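Local coordinates for tautomerase (Advenella mimigardefordensis DPN7, PDB 6VVW), which belongs to the tautomerase superfamily and assembles as a trimer of subunits built from two beta-alpha-beta units each, at residues A34-P37 against S38-I41. Residues are numbered along the deposited sequence; the frame is centred on the assembly and turned at random.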
ATOM      1  N   ALA A  34     -14.171  16.145   2.890  1.00 26.72           N
ATOM      2  CA  ALA A  34     -14.743  14.862   2.513  1.00 29.83           C
ATOM      3  C   ALA A  34     -16.074  14.676   3.225  1.00 27.26           C
ATOM      4  O   ALA A  34     -16.111  14.351   4.417  1.00 27.27           O
ATOM      5  CB  ALA A  34     -13.776  13.714   2.830  1.00 28.04           C
ATOM      6  N   ALA A  35     -17.173  14.925   2.516  1.00 26.65           N
ATOM      7  CA  ALA A  35     -18.485  14.674   3.091  1.00 27.62           C
ATOM      8  C   ALA A  35     -18.552  13.226   3.547  1.00 29.75           C
ATOM      9  O   ALA A  35     -18.373  12.920   4.735  1.00 27.16           O
ATOM     10  CB  ALA A  35     -19.590  14.954   2.076  1.00 25.40           C
ATOM     11  N   LEU A  36     -18.802  12.338   2.591  1.00 26.11           N
ATOM     12  CA  LEU A  36     -18.782  10.898   2.790  1.00 25.26           C
ATOM     13  C   LEU A  36     -18.308  10.209   1.511  1.00 20.07           C
ATOM     14  O   LEU A  36     -17.254   9.575   1.540  1.00 21.52           O
ATOM     15  CB  LEU A  36     -20.157  10.399   3.242  1.00 23.98           C
ATOM     16  CG  LEU A  36     -20.151   9.320   4.318  1.00 19.72           C
ATOM     17  CD1 LEU A  36     -18.984   9.508   5.220  1.00 20.05           C
ATOM     18  CD2 LEU A  36     -21.424   9.399   5.117  1.00 23.28           C
ATOM     19  N   PRO A  37     -18.990  10.379   0.345  1.00 21.09           N
ATOM     20  CA  PRO A  37     -18.688   9.533  -0.823  1.00 15.78           C
ATOM     21  C   PRO A  37     -17.227   9.462  -1.213  1.00 19.75           C
ATOM     22  O   PRO A  37     -16.836   8.614  -2.021  1.00 21.18           O
ATOM     23  CB  PRO A  37     -19.496  10.189  -1.946  1.00 19.68           C
ATOM     24  CG  PRO A  37     -20.561  10.944  -1.263  1.00 20.16           C
ATOM     25  CD  PRO A  37     -19.983  11.416   0.017  1.00 20.61           C
ATOM     26  N   SER A  38     -16.421  10.357  -0.647  1.00 21.10           N
ATOM     27  CA  SER A  38     -14.999  10.427  -0.951  1.00 18.41           C
ATOM     28  C   SER A  38     -14.188   9.434  -0.141  1.00 19.65           C
ATOM     29  O   SER A  38     -13.143   8.958  -0.598  1.00 21.35           O
ATOM     30  CB  SER A  38     -14.503  11.839  -0.669  1.00 22.69           C
ATOM     31  OG  SER A  38     -15.115  12.326   0.518  1.00 22.50           O
ATOM     32  N   ILE A  39     -14.628   9.126   1.022  1.00 20.25           N
ATOM     33  CA  ILE A  39     -13.867   8.285   1.922  1.00 19.84           C
ATOM     34  C   ILE A  39     -14.185   6.839   1.630  1.00 20.71           C
ATOM     35  O   ILE A  39     -15.318   6.492   1.289  1.00 23.58           O
ATOM     36  CB  ILE A  39     -14.193   8.626   3.380  1.00 20.10           C
ATOM     37  CG1 ILE A  39     -14.211  10.148   3.563  1.00 21.76           C
ATOM     38  CG2 ILE A  39     -13.215   7.919   4.295  1.00 23.16           C
ATOM     39  CD1 ILE A  39     -15.177  10.646   4.621  1.00 22.67           C
ATOM     40  N   ARG A  40     -13.173   5.993   1.744  1.00 20.80           N
ATOM     41  CA  ARG A  40     -13.364   4.567   1.894  1.00 18.55           C
ATOM     42  C   ARG A  40     -12.335   4.085   2.895  1.00 19.19           C
ATOM     43  O   ARG A  40     -11.372   4.785   3.206  1.00 21.62           O
ATOM     44  CB  ARG A  40     -13.246   3.812   0.556  1.00 21.86           C
ATOM     45  CG  ARG A  40     -12.394   4.497  -0.483  1.00 19.71           C
ATOM     46  CD  ARG A  40     -12.245   3.675  -1.752  1.00 18.84           C
ATOM     47  NE  ARG A  40     -13.376   3.873  -2.652  1.00 17.85           N
ATOM     48  CZ  ARG A  40     -13.556   3.241  -3.812  1.00 18.99           C
ATOM     49  NH1 ARG A  40     -12.695   2.333  -4.255  1.00 19.89           N
ATOM     50  NH2 ARG A  40     -14.632   3.506  -4.529  1.00 17.79           N
ATOM     51  N   ILE A  41     -12.566   2.903   3.445  1.00 18.65           N
ATOM     52  CA  ILE A  41     -11.627   2.310   4.387  1.00 19.34           C
ATOM     53  C   ILE A  41     -11.636   0.821   4.154  1.00 18.38           C
ATOM     54  O   ILE A  41     -12.705   0.217   4.035  1.00 20.60           O
ATOM     55  CB  ILE A  41     -11.995   2.614   5.849  1.00 19.83           C
ATOM     56  CG1 ILE A  41     -11.827   4.100   6.139  1.00 21.09           C
ATOM     57  CG2 ILE A  41     -11.123   1.806   6.767  1.00 17.20           C
ATOM     58  CD1 ILE A  41     -12.630   4.596   7.302  1.00 21.59           C
TER
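Ile39 closes a tight reversal of the chain by turning its backbone N-H back on the carbonyl of Leu36, a worked example of how a beta turn delivers a loop into a strand. The bond, 2.7 Å from Ile39 N to Leu36 O, is nearly straight at hydrogen (160°), although the donor is tilted from the carbonyl plane. Pro37 and Ser38 occupy the two corners; the ring of Pro37 holds its phi close to what the first corner of a type I turn requires, and the turn's own hydrogen bond makes no use of an N-H at that position.

The tight part lies around the methyl of Ala34, where Ala34 CB meets Ser38 OG at 3.0 Å, a close packing contact and not a hydrogen bond. The hydroxyl sits between the backbone N and the carbonyl carbon (chi1 40°), which points it at Ala34. Ile39 CG1 lies beside its own backbone N and anti to the carbonyl carbon (chi1 -45°), which carries the branch back over the loop, 3.7 Å from Ala34 CB. Beyond it, Ile39 CD1 lies 3.8 Å from the same methyl and 4.0 Å from Leu36 CD1, so this one arm bridges Ala34 and Leu36. Pro2 touches both Ala34 and Ile39, while Ile28 of helix 16-30 packs against Ile39.

The solvent side is looser. Ala35, just before the turn, and Pro37, at its first corner, are exposed, and the pyrrolidine ring extends outward from 38-41.

Past the turn, Arg40 and Ile41 enter strand 40-43, which continues the sheet into a second subunit through an antiparallel ladder. A type I turn thus completes the helix-to-strand connection of a beta-alpha-beta unit, whose parallel strands 3-8 and 40-43 flank helix 16-30 in sequence, as in the tautomerase fold.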